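Local atomic coordinates of rhamnonate dehydratase (Gibberella zeae PH-1, PDB entry 3FXG), a protein that probably catalyses the magnesium-dependent dehydration of L-rhamnonate, as a member of the enolase superfamily. Residues Gly65-Glu70 with Pro88-Val93; Glu172-Lys177 with Glu211-Asp216; Gly180-Lys185 with Asp216-Val221. All blocks are in the same frame, centred on the assembly; numbering follows the deposited sequence.

Contact 1: Gly65-Glu70 with Pro88-Val93; sequences GSFLVE and PACWLV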
ATOM      1  N   GLY A  65       4.119 -27.566  35.356  1.00 16.60           N
ATOM      2  CA  GLY A  65       5.008 -28.659  35.706  1.00 16.71           C
ATOM      3  C   GLY A  65       5.480 -29.363  34.447  1.00 17.02           C
ATOM      4  O   GLY A  65       5.112 -28.975  33.334  1.00 16.65           O
ATOM      5  N   SER A  66       6.286 -30.406  34.615  1.00 16.37           N
ATOM      6  CA  SER A  66       6.818 -31.151  33.478  1.00 16.70           C
ATOM      7  C   SER A  66       6.158 -32.517  33.332  1.00 16.22           C
ATOM      8  O   SER A  66       5.599 -33.048  34.290  1.00 15.69           O
ATOM      9  CB  SER A  66       8.325 -31.350  33.652  1.00 16.97           C
ATOM     10  OG  SER A  66       8.983 -30.123  33.908  1.00 22.74           O
ATOM     11  N   PHE A  67       6.217 -33.075  32.126  1.00 15.32           N
ATOM     12  CA  PHE A  67       5.668 -34.399  31.867  1.00 15.50           C
ATOM     13  C   PHE A  67       6.568 -35.128  30.878  1.00 15.52           C
ATOM     14  O   PHE A  67       7.402 -34.509  30.210  1.00 15.35           O
ATOM     15  CB  PHE A  67       4.211 -34.318  31.360  1.00 15.17           C
ATOM     16  CG  PHE A  67       4.061 -33.917  29.910  1.00 14.88           C
ATOM     17  CD1 PHE A  67       3.606 -34.840  28.968  1.00 14.16           C
ATOM     18  CD2 PHE A  67       4.304 -32.610  29.500  1.00 13.87           C
ATOM     19  CE1 PHE A  67       3.389 -34.465  27.635  1.00 14.16           C
ATOM     20  CE2 PHE A  67       4.091 -32.222  28.171  1.00 14.91           C
ATOM     21  CZ  PHE A  67       3.633 -33.152  27.239  1.00 13.16           C
ATOM     22  N   LEU A  68       6.424 -36.446  30.815  1.00 14.97           N
ATOM     23  CA  LEU A  68       7.229 -37.269  29.922  1.00 15.68           C
ATOM     24  C   LEU A  68       6.333 -38.182  29.105  1.00 13.82           C
ATOM     25  O   LEU A  68       5.353 -38.728  29.610  1.00 14.34           O
ATOM     26  CB  LEU A  68       8.205 -38.132  30.730  1.00 16.64           C
ATOM     27  CG  LEU A  68       9.055 -39.128  29.935  1.00 18.31           C
ATOM     28  CD1 LEU A  68      10.276 -38.422  29.379  1.00 20.14           C
ATOM     29  CD2 LEU A  68       9.488 -40.278  30.835  1.00 21.14           C
ATOM     30  N   VAL A  69       6.679 -38.352  27.838  1.00 13.94           N
ATOM     31  CA  VAL A  69       5.917 -39.221  26.959  1.00 14.32           C
ATOM     32  C   VAL A  69       6.819 -40.337  26.451  1.00 15.83           C
ATOM     33  O   VAL A  69       7.959 -40.090  26.057  1.00 15.21           O
ATOM     34  CB  VAL A  69       5.359 -38.441  25.746  1.00 14.67           C
ATOM     35  CG1 VAL A  69       4.785 -39.406  24.721  1.00 14.91           C
ATOM     36  CG2 VAL A  69       4.290 -37.460  26.208  1.00 15.87           C
ATOM     37  N   GLU A  70       6.314 -41.565  26.480  1.00 15.37           N
ATOM     38  CA  GLU A  70       7.068 -42.704  25.975  1.00 16.53           C
ATOM     39  C   GLU A  70       6.242 -43.350  24.871  1.00 15.38           C
ATOM     40  O   GLU A  70       5.046 -43.581  25.038  1.00 14.85           O
ATOM     41  CB  GLU A  70       7.322 -43.749  27.069  1.00 17.85           C
ATOM     42  CG  GLU A  70       8.152 -43.279  28.256  1.00 21.47           C
ATOM     43  CD  GLU A  70       8.545 -44.433  29.175  1.00 23.80           C
ATOM     44  OE1 GLU A  70       7.667 -45.259  29.497  1.00 24.45           O
ATOM     45  OE2 GLU A  70       9.723 -44.511  29.580  1.00 24.77           O
ATOM     46  N   PRO A  88      -2.494 -31.696  32.958  1.00 15.01           N
ATOM     47  CA  PRO A  88      -3.404 -31.447  31.833  1.00 15.25           C
ATOM     48  C   PRO A  88      -2.853 -31.938  30.494  1.00 13.94           C
ATOM     49  O   PRO A  88      -3.610 -32.358  29.618  1.00 12.96           O
ATOM     50  CB  PRO A  88      -3.616 -29.933  31.884  1.00 16.37           C
ATOM     51  CG  PRO A  88      -2.346 -29.423  32.505  1.00 17.69           C
ATOM     52  CD  PRO A  88      -2.083 -30.434  33.597  1.00 15.96           C
ATOM     53  N   ALA A  89      -1.532 -31.896  30.345  1.00 14.32           N
ATOM     54  CA  ALA A  89      -0.892 -32.353  29.120  1.00 13.09           C
ATOM     55  C   ALA A  89      -1.084 -33.861  28.990  1.00 13.44           C
ATOM     56  O   ALA A  89      -1.456 -34.359  27.925  1.00 10.92           O
ATOM     57  CB  ALA A  89       0.596 -32.012  29.141  1.00 12.43           C
ATOM     58  N   CYS A  90      -0.837 -34.583  30.081  1.00 12.84           N
ATOM     59  CA  CYS A  90      -0.983 -36.037  30.079  1.00 12.83           C
ATOM     60  C   CYS A  90      -2.418 -36.455  29.808  1.00 12.86           C
ATOM     61  O   CYS A  90      -2.662 -37.460  29.143  1.00 13.20           O
ATOM     62  CB  CYS A  90      -0.532 -36.628  31.418  1.00 13.75           C
ATOM     63  SG  CYS A  90       1.237 -36.468  31.736  1.00 14.88           S
ATOM     64  N   TRP A  91      -3.367 -35.684  30.329  1.00 12.32           N
ATOM     65  CA  TRP A  91      -4.781 -35.989  30.131  1.00 12.49           C
ATOM     66  C   TRP A  91      -5.099 -35.948  28.639  1.00 12.53           C
ATOM     67  O   TRP A  91      -5.767 -36.838  28.112  1.00 12.34           O
ATOM     68  CB  TRP A  91      -5.648 -34.967  30.866  1.00 12.43           C
ATOM     69  CG  TRP A  91      -7.087 -35.363  30.987  1.00 12.90           C
ATOM     70  CD1 TRP A  91      -7.670 -36.034  32.027  1.00 12.65           C
ATOM     71  CD2 TRP A  91      -8.130 -35.108  30.038  1.00 14.76           C
ATOM     72  NE1 TRP A  91      -9.012 -36.207  31.786  1.00 14.25           N
ATOM     73  CE2 TRP A  91      -9.322 -35.648  30.573  1.00 13.81           C
ATOM     74  CE3 TRP A  91      -8.173 -34.472  28.787  1.00 14.79           C
ATOM     75  CZ2 TRP A  91     -10.550 -35.574  29.900  1.00 15.05           C
ATOM     76  CZ3 TRP A  91      -9.395 -34.397  28.115  1.00 16.68           C
ATOM     77  CH2 TRP A  91     -10.568 -34.946  28.677  1.00 16.01           C
ATOM     78  N   LEU A  92      -4.611 -34.914  27.960  1.00 12.15           N
ATOM     79  CA  LEU A  92      -4.851 -34.758  26.528  1.00 13.05           C
ATOM     80  C   LEU A  92      -4.165 -35.841  25.702  1.00 12.38           C
ATOM     81  O   LEU A  92      -4.740 -36.356  24.741  1.00 12.36           O
ATOM     82  CB  LEU A  92      -4.386 -33.373  26.067  1.00 11.89           C
ATOM     83  CG  LEU A  92      -5.198 -32.195  26.610  1.00 12.56           C
ATOM     84  CD1 LEU A  92      -4.500 -30.886  26.272  1.00 13.99           C
ATOM     85  CD2 LEU A  92      -6.602 -32.222  26.017  1.00 13.21           C
ATOM     86  N   VAL A  93      -2.938 -36.187  26.079  1.00 12.40           N
ATOM     87  CA  VAL A  93      -2.189 -37.218  25.370  1.00 12.71           C
ATOM     88  C   VAL A  93      -3.035 -38.471  25.151  1.00 13.55           C
ATOM     89  O   VAL A  93      -3.177 -38.954  24.027  1.00 14.45           O
ATOM     90  CB  VAL A  93      -0.920 -37.642  26.155  1.00 13.15           C
ATOM     91  CG1 VAL A  93      -0.336 -38.909  25.548  1.00 14.63           C
ATOM     92  CG2 VAL A  93       0.116 -36.523  26.132  1.00 11.86           C
TER
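Ala89 sets its methyl squarely over one face of the Phe67 ring, a CH-pi contact in which Ala89 CB stands 3.6 Å from the Phe67 ring centroid and only 11° off the ring normal. All six ring carbons lie at similar distances from this one methyl, which therefore sits close to over the ring centre. In Phe67, CG is held between the backbone N and the carbonyl carbon (chi1 77°), a torsion that carries the ring toward the helix.

The sulfur contact is of another kind. Cys90 SG lies 3.7 Å from Phe67 CB and meets the ring obliquely, 5.0 Å from its centroid, beside the root of the side chain rather than over its centre.

Apolar packing completes the contact one helical turn after Ala89. Val93 CG2, the branch beside its backbone N, reaches Phe67 CE1 at 4.1 Å and Val69 CG2 at 4.3 Å, thereby bridging alternate residues of the strand. Val132 and Val135 of helix 128-148 close over the same apolar cluster.

The axes of strand 66-70 and helix 88-93 come within 8.8 Å at closest approach, at an angle of 26°. A helix laid on an antiparallel sheet in this way, with a second helix beside it, belongs to the alpha+beta N-terminal capping domain of the mandelate racemase/muconate lactonizing enzyme family.

Contact 2: Glu172-Lys177 with Glu211-Asp216; sequences EPTAAK and EAVGPD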
ATOM      1  N   GLU A 172      24.277 -13.010  34.942  1.00 16.37           N
ATOM      2  CA  GLU A 172      25.708 -12.721  35.025  1.00 18.01           C
ATOM      3  C   GLU A 172      26.463 -12.861  33.705  1.00 17.73           C
ATOM      4  O   GLU A 172      27.118 -13.871  33.459  1.00 18.37           O
ATOM      5  CB  GLU A 172      26.356 -13.629  36.076  1.00 19.22           C
ATOM      6  CG  GLU A 172      25.772 -13.505  37.485  1.00 20.43           C
ATOM      7  CD  GLU A 172      26.059 -12.162  38.133  1.00 22.70           C
ATOM      8  OE1 GLU A 172      27.032 -11.493  37.725  1.00 23.63           O
ATOM      9  OE2 GLU A 172      25.320 -11.780  39.064  1.00 23.33           O
ATOM     10  N   PRO A 173      26.396 -11.836  32.842  1.00 18.16           N
ATOM     11  CA  PRO A 173      27.101 -11.909  31.558  1.00 17.79           C
ATOM     12  C   PRO A 173      28.619 -12.065  31.673  1.00 16.87           C
ATOM     13  O   PRO A 173      29.252 -12.564  30.747  1.00 15.75           O
ATOM     14  CB  PRO A 173      26.682 -10.617  30.855  1.00 17.70           C
ATOM     15  CG  PRO A 173      26.395  -9.686  31.985  1.00 18.32           C
ATOM     16  CD  PRO A 173      25.665 -10.564  32.968  1.00 17.16           C
ATOM     17  N   THR A 174      29.209 -11.643  32.793  1.00 16.99           N
ATOM     18  CA  THR A 174      30.657 -11.796  32.959  1.00 17.09           C
ATOM     19  C   THR A 174      30.991 -13.283  33.051  1.00 16.33           C
ATOM     20  O   THR A 174      32.064 -13.715  32.637  1.00 16.24           O
ATOM     21  CB  THR A 174      31.198 -11.079  34.233  1.00 17.22           C
ATOM     22  OG1 THR A 174      30.464 -11.511  35.384  1.00 18.49           O
ATOM     23  CG2 THR A 174      31.089  -9.564  34.089  1.00 18.69           C
ATOM     24  N   ALA A 175      30.060 -14.065  33.593  1.00 17.91           N
ATOM     25  CA  ALA A 175      30.253 -15.507  33.719  1.00 17.58           C
ATOM     26  C   ALA A 175      30.143 -16.152  32.339  1.00 18.27           C
ATOM     27  O   ALA A 175      30.919 -17.042  31.992  1.00 18.37           O
ATOM     28  CB  ALA A 175      29.213 -16.097  34.662  1.00 18.91           C
ATOM     29  N   ALA A 176      29.174 -15.695  31.551  1.00 17.91           N
ATOM     30  CA  ALA A 176      28.988 -16.218  30.205  1.00 16.90           C
ATOM     31  C   ALA A 176      30.274 -15.991  29.413  1.00 17.46           C
ATOM     32  O   ALA A 176      30.779 -16.892  28.740  1.00 17.92           O
ATOM     33  CB  ALA A 176      27.823 -15.505  29.526  1.00 16.65           C
ATOM     34  N   LYS A 177      30.809 -14.780  29.511  1.00 16.73           N
ATOM     35  CA  LYS A 177      32.037 -14.434  28.811  1.00 18.65           C
ATOM     36  C   LYS A 177      33.190 -15.335  29.264  1.00 18.69           C
ATOM     37  O   LYS A 177      33.932 -15.870  28.443  1.00 19.76           O
ATOM     38  CB  LYS A 177      32.379 -12.967  29.078  1.00 18.72           C
ATOM     39  CG  LYS A 177      33.660 -12.472  28.433  1.00 18.95           C
ATOM     40  CD  LYS A 177      33.895 -11.012  28.792  1.00 22.09           C
ATOM     41  CE  LYS A 177      35.180 -10.478  28.189  1.00 25.38           C
ATOM     42  NZ  LYS A 177      35.387  -9.060  28.591  1.00 29.09           N
ATOM     43  N   GLU A 211      29.408  -2.094  31.322  1.00 22.16           N
ATOM     44  CA  GLU A 211      30.630  -1.657  31.981  1.00 24.46           C
ATOM     45  C   GLU A 211      31.432  -2.879  32.427  1.00 23.45           C
ATOM     46  O   GLU A 211      32.650  -2.929  32.270  1.00 23.62           O
ATOM     47  CB  GLU A 211      30.282  -0.792  33.198  1.00 27.58           C
ATOM     48  CG  GLU A 211      31.481  -0.184  33.913  1.00 35.80           C
ATOM     49  CD  GLU A 211      31.090   0.558  35.187  1.00 40.52           C
ATOM     50  OE1 GLU A 211      31.960   1.246  35.768  1.00 44.19           O
ATOM     51  OE2 GLU A 211      29.919   0.451  35.615  1.00 43.45           O
ATOM     52  N   ALA A 212      30.734  -3.870  32.967  1.00 22.42           N
ATOM     53  CA  ALA A 212      31.375  -5.082  33.461  1.00 21.37           C
ATOM     54  C   ALA A 212      32.030  -5.970  32.404  1.00 21.61           C
ATOM     55  O   ALA A 212      33.133  -6.470  32.617  1.00 20.68           O
ATOM     56  CB  ALA A 212      30.374  -5.899  34.268  1.00 20.64           C
ATOM     57  N   VAL A 213      31.364  -6.166  31.268  1.00 19.62           N
ATOM     58  CA  VAL A 213      31.909  -7.032  30.224  1.00 18.43           C
ATOM     59  C   VAL A 213      32.793  -6.351  29.188  1.00 18.06           C
ATOM     60  O   VAL A 213      33.452  -7.022  28.398  1.00 19.25           O
ATOM     61  CB  VAL A 213      30.781  -7.774  29.472  1.00 17.66           C
ATOM     62  CG1 VAL A 213      29.994  -8.636  30.444  1.00 17.51           C
ATOM     63  CG2 VAL A 213      29.869  -6.775  28.776  1.00 15.08           C
ATOM     64  N   GLY A 214      32.815  -5.026  29.186  1.00 19.14           N
ATOM     65  CA  GLY A 214      33.630  -4.330  28.207  1.00 21.46           C
ATOM     66  C   GLY A 214      32.801  -3.902  27.009  1.00 21.91           C
ATOM     67  O   GLY A 214      31.648  -4.308  26.874  1.00 23.39           O
ATOM     68  N   PRO A 215      33.373  -3.101  26.102  1.00 23.36           N
ATOM     69  CA  PRO A 215      32.677  -2.610  24.910  1.00 24.05           C
ATOM     70  C   PRO A 215      32.420  -3.603  23.781  1.00 24.55           C
ATOM     71  O   PRO A 215      31.516  -3.395  22.972  1.00 26.80           O
ATOM     72  CB  PRO A 215      33.570  -1.464  24.456  1.00 24.09           C
ATOM     73  CG  PRO A 215      34.935  -2.001  24.765  1.00 24.56           C
ATOM     74  CD  PRO A 215      34.748  -2.569  26.158  1.00 23.90           C
ATOM     75  N   ASP A 216      33.195  -4.682  23.722  1.00 24.08           N
ATOM     76  CA  ASP A 216      33.043  -5.647  22.639  1.00 24.52           C
ATOM     77  C   ASP A 216      32.142  -6.858  22.868  1.00 24.04           C
ATOM     78  O   ASP A 216      31.571  -7.388  21.914  1.00 24.83           O
ATOM     79  CB  ASP A 216      34.419  -6.142  22.195  1.00 26.47           C
ATOM     80  CG  ASP A 216      35.390  -5.008  21.940  1.00 29.26           C
ATOM     81  OD1 ASP A 216      34.975  -3.987  21.357  1.00 27.75           O
ATOM     82  OD2 ASP A 216      36.571  -5.140  22.316  1.00 33.47           O
TER
HETATM   83  O   HOH W   1      34.810  -9.263  31.341  1.00 45.80           O
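Val213 packs its CG1 branch against Pro173 and Thr174, where the first turn of helix 173-179 meets the last turn of helix 195-213, and the closely packed part of the contact is built on this methyl. Val213 CG1 lies 3.9 Å from Pro173 CB, with the two side chains crossing at about a right angle, and equally 3.9 Å from Thr174 CG2. With CG1 anti to its own carbonyl carbon (chi1 -60°), Val213 directs one branch at both residues. Thr174 CG2 also touches Ala212 CB at 3.7 Å, nearer the surface.

Both helices belong to the shell of the (beta/alpha)-barrel domain shared by the enolase superfamily. They meet here by unlike ends: Glu172 occupies the N-cap position of one, whereas the other has finished at Val213, after which Gly214 leaves helical geometry with a positive phi.

The outer side is polar and looser. Lys177, fully extended with every side-chain torsion close to 180°, reaches across to place NZ 2.8 Å from Val213 O. The ammonium group approaches from above the carbonyl plane, 35° out of it. A carbonyl at the C-terminal end of a helix would be expected to favour a positive charge. Lys177 NZ also donates to a water oxygen at 2.8 Å. That water oxygen lies 3.5 Å from Ala212 O, to which it gives only a weak hydrogen bond.

Contact 3: Gly180-Lys185 with Asp216-Val221; sequences GFWGGK and DFPIMV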
ATOM      1  N   GLY A 180      33.142 -18.997  27.966  1.00 16.97           N
ATOM      2  CA  GLY A 180      33.319 -19.235  26.544  1.00 16.09           C
ATOM      3  C   GLY A 180      32.136 -18.944  25.636  1.00 15.27           C
ATOM      4  O   GLY A 180      32.235 -19.129  24.421  1.00 14.73           O
ATOM      5  N   PHE A 181      31.016 -18.509  26.204  1.00 15.48           N
ATOM      6  CA  PHE A 181      29.844 -18.181  25.390  1.00 14.90           C
ATOM      7  C   PHE A 181      30.173 -16.924  24.587  1.00 15.89           C
ATOM      8  O   PHE A 181      30.916 -16.062  25.065  1.00 15.83           O
ATOM      9  CB  PHE A 181      28.628 -17.954  26.294  1.00 14.00           C
ATOM     10  CG  PHE A 181      28.139 -19.205  26.970  1.00 13.60           C
ATOM     11  CD1 PHE A 181      27.259 -20.064  26.320  1.00 14.11           C
ATOM     12  CD2 PHE A 181      28.591 -19.548  28.242  1.00 12.67           C
ATOM     13  CE1 PHE A 181      26.835 -21.249  26.924  1.00 12.88           C
ATOM     14  CE2 PHE A 181      28.175 -20.729  28.856  1.00 14.06           C
ATOM     15  CZ  PHE A 181      27.295 -21.583  28.193  1.00 14.56           C
ATOM     16  N   TRP A 182      29.637 -16.814  23.372  1.00 15.13           N
ATOM     17  CA  TRP A 182      29.934 -15.656  22.535  1.00 15.33           C
ATOM     18  C   TRP A 182      29.206 -14.380  22.934  1.00 13.55           C
ATOM     19  O   TRP A 182      29.618 -13.285  22.555  1.00 14.69           O
ATOM     20  CB  TRP A 182      29.675 -15.960  21.043  1.00 14.16           C
ATOM     21  CG  TRP A 182      28.231 -16.160  20.626  1.00 15.03           C
ATOM     22  CD1 TRP A 182      27.578 -17.352  20.470  1.00 14.63           C
ATOM     23  CD2 TRP A 182      27.281 -15.138  20.284  1.00 16.13           C
ATOM     24  NE1 TRP A 182      26.285 -17.136  20.051  1.00 15.67           N
ATOM     25  CE2 TRP A 182      26.076 -15.788  19.930  1.00 15.70           C
ATOM     26  CE3 TRP A 182      27.330 -13.737  20.244  1.00 16.99           C
ATOM     27  CZ2 TRP A 182      24.928 -15.083  19.542  1.00 16.63           C
ATOM     28  CZ3 TRP A 182      26.187 -13.035  19.855  1.00 18.75           C
ATOM     29  CH2 TRP A 182      25.003 -13.713  19.511  1.00 17.51           C
ATOM     30  N   GLY A 183      28.133 -14.522  23.704  1.00 14.04           N
ATOM     31  CA  GLY A 183      27.375 -13.362  24.139  1.00 12.42           C
ATOM     32  C   GLY A 183      26.544 -13.661  25.373  1.00 12.52           C
ATOM     33  O   GLY A 183      26.384 -14.823  25.762  1.00 12.57           O
ATOM     34  N   GLY A 184      26.014 -12.614  25.994  1.00 11.61           N
ATOM     35  CA  GLY A 184      25.198 -12.802  27.180  1.00 11.56           C
ATOM     36  C   GLY A 184      23.873 -12.072  27.082  1.00 11.84           C
ATOM     37  O   GLY A 184      23.843 -10.902  26.715  1.00 12.92           O
ATOM     38  N   LYS A 185      22.777 -12.758  27.399  1.00 12.23           N
ATOM     39  CA  LYS A 185      21.451 -12.141  27.355  1.00 12.93           C
ATOM     40  C   LYS A 185      20.916 -12.003  28.774  1.00 13.32           C
ATOM     41  O   LYS A 185      20.760 -12.994  29.488  1.00 15.46           O
ATOM     42  CB  LYS A 185      20.479 -12.983  26.522  1.00 11.93           C
ATOM     43  CG  LYS A 185      19.125 -12.307  26.292  1.00 14.91           C
ATOM     44  CD  LYS A 185      18.263 -13.070  25.274  1.00 14.31           C
ATOM     45  CE  LYS A 185      17.842 -14.435  25.799  1.00 14.10           C
ATOM     46  NZ  LYS A 185      17.066 -15.212  24.785  1.00 15.64           N
ATOM     47  N   ASP A 216      33.195  -4.682  23.722  1.00 24.08           N
ATOM     48  CA  ASP A 216      33.043  -5.647  22.639  1.00 24.52           C
ATOM     49  C   ASP A 216      32.142  -6.858  22.868  1.00 24.04           C
ATOM     50  O   ASP A 216      31.571  -7.388  21.914  1.00 24.83           O
ATOM     51  CB  ASP A 216      34.419  -6.142  22.195  1.00 26.47           C
ATOM     52  CG  ASP A 216      35.390  -5.008  21.940  1.00 29.26           C
ATOM     53  OD1 ASP A 216      34.975  -3.987  21.357  1.00 27.75           O
ATOM     54  OD2 ASP A 216      36.571  -5.140  22.316  1.00 33.47           O
ATOM     55  N   PHE A 217      32.013  -7.306  24.111  1.00 21.14           N
ATOM     56  CA  PHE A 217      31.189  -8.479  24.384  1.00 19.00           C
ATOM     57  C   PHE A 217      29.706  -8.250  24.084  1.00 17.05           C
ATOM     58  O   PHE A 217      29.077  -7.358  24.650  1.00 17.05           O
ATOM     59  CB  PHE A 217      31.347  -8.917  25.839  1.00 18.34           C
ATOM     60  CG  PHE A 217      30.767 -10.272  26.119  1.00 17.40           C
ATOM     61  CD1 PHE A 217      31.352 -11.417  25.578  1.00 17.99           C
ATOM     62  CD2 PHE A 217      29.623 -10.407  26.896  1.00 16.95           C
ATOM     63  CE1 PHE A 217      30.804 -12.677  25.808  1.00 15.28           C
ATOM     64  CE2 PHE A 217      29.068 -11.664  27.131  1.00 17.34           C
ATOM     65  CZ  PHE A 217      29.659 -12.799  26.587  1.00 15.93           C
ATOM     66  N   PRO A 218      29.127  -9.065  23.188  1.00 15.97           N
ATOM     67  CA  PRO A 218      27.710  -8.917  22.840  1.00 16.18           C
ATOM     68  C   PRO A 218      26.765  -9.101  24.025  1.00 15.40           C
ATOM     69  O   PRO A 218      26.858 -10.079  24.764  1.00 15.81           O
ATOM     70  CB  PRO A 218      27.502  -9.990  21.770  1.00 15.32           C
ATOM     71  CG  PRO A 218      28.855 -10.095  21.125  1.00 15.88           C
ATOM     72  CD  PRO A 218      29.776 -10.064  22.323  1.00 16.75           C
ATOM     73  N   ILE A 219      25.859  -8.144  24.199  1.00 14.98           N
ATOM     74  CA  ILE A 219      24.871  -8.192  25.268  1.00 14.57           C
ATOM     75  C   ILE A 219      23.485  -8.053  24.650  1.00 15.09           C
ATOM     76  O   ILE A 219      23.223  -7.109  23.901  1.00 15.16           O
ATOM     77  CB  ILE A 219      25.062  -7.043  26.286  1.00 16.51           C
ATOM     78  CG1 ILE A 219      26.358  -7.249  27.069  1.00 17.98           C
ATOM     79  CG2 ILE A 219      23.868  -6.983  27.242  1.00 15.69           C
ATOM     80  CD1 ILE A 219      26.648  -6.145  28.060  1.00 23.09           C
HETATM   81  N   MSE A 220      22.612  -9.004  24.956  1.00 15.18           N
HETATM   82  CA  MSE A 220      21.244  -8.993  24.458  1.00 15.29           C
HETATM   83  C   MSE A 220      20.324  -8.763  25.659  1.00 14.95           C
HETATM   84  O   MSE A 220      20.706  -9.038  26.794  1.00 13.64           O
HETATM   85  CB  MSE A 220      20.904 -10.329  23.788  1.00 16.48           C
HETATM   86  CG  MSE A 220      21.678 -10.612  22.500  1.00 18.15           C
HETATM   87 SE   MSE A 220      23.565 -11.032  22.746  1.00 28.92          SE
HETATM   88  CE  MSE A 220      23.459 -12.965  22.651  1.00 21.99           C
ATOM     89  N   VAL A 221      19.119  -8.262  25.414  1.00 12.87           N
ATOM     90  CA  VAL A 221      18.183  -8.004  26.503  1.00 14.11           C
ATOM     91  C   VAL A 221      16.857  -8.727  26.305  1.00 14.82           C
ATOM     92  O   VAL A 221      16.182  -8.538  25.292  1.00 15.02           O
ATOM     93  CB  VAL A 221      17.907  -6.487  26.643  1.00 13.44           C
ATOM     94  CG1 VAL A 221      16.991  -6.228  27.832  1.00 13.09           C
ATOM     95  CG2 VAL A 221      19.230  -5.733  26.806  1.00 13.56           C
TER
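Neighbouring parallel strands of the (beta/alpha)-barrel meet here, 184-187 and 219-222, joined through helix 195-213 in a beta-alpha-beta unit. Gly184 lies at the centre of the pairing. Gly184 N donates to Pro218 O at 2.9 Å and Gly184 O accepts from Met220 N, also at 2.9 Å, so a single residue bonds to the residues before and after its partner Ile219, the usual parallel pattern. Both bonds are nearly straight at hydrogen, 167° and 165°.

At the entrance to the strands, Phe217 turns its ring against the backbone of Trp182-Gly184. Its CG is anti to the backbone N (chi1 -168°), and Phe217 CZ comes within 3.4 Å of Gly183 CA; Phe181 O meets the ring at its edge. The lack of a side chain at Gly184 allows the ring this close approach, while at Gly183 it does the same for Pro218 and the Met220 methyl.

Trp182 closes the opposite flank, crossing both Pro218 and selenomethionine Met220 at about a right angle. The indole meets Pro218 CB through CZ3, and Trp182 CH2 meets Met220 CE at 3.6 Å. Bends at chi2 and chi3 fold Met220 back toward the indole, placing SE obliquely to the six-membered ring, a Met-aromatic contact. Trp182 and Pro218 also pack on His196 of a neighbouring subunit.

Lys185 leads from this packing to the metal site, its side chain about 4 Å from the bound magnesium. NZ forms salt bridges with Glu248, a magnesium ligand, and with Glu345, and a hydrogen bond with Tyr167 OH; these partners hold NZ near the metal site. The aliphatic part stays with the neighbouring strand: Lys185 CG rests 3.7 Å from Met220 CB.

How the contacts relate
From the N terminus, contact 1 comes first, folding helix 86-101 back onto strand 66-73 and closing a loop of 17 residues within the N-terminal domain. It is complete before the barrel contacts begin; its centre lies about 39 Å from that of contact 2 and about 35 Å from that of contact 3, across the chain's centre. Contact 2 closes a loop of 33 residues, joining helices 173-179 and 195-213. Contact 3 closes one of 30, through helix 195-213, joining strands 184-187 and 219-222. These two cross: their segments alternate, and 211-216 and 216-221 share Asp216. Touches such as Val213 CG2 on Ile219 CD1, at 3.4 Å, bind the two layers.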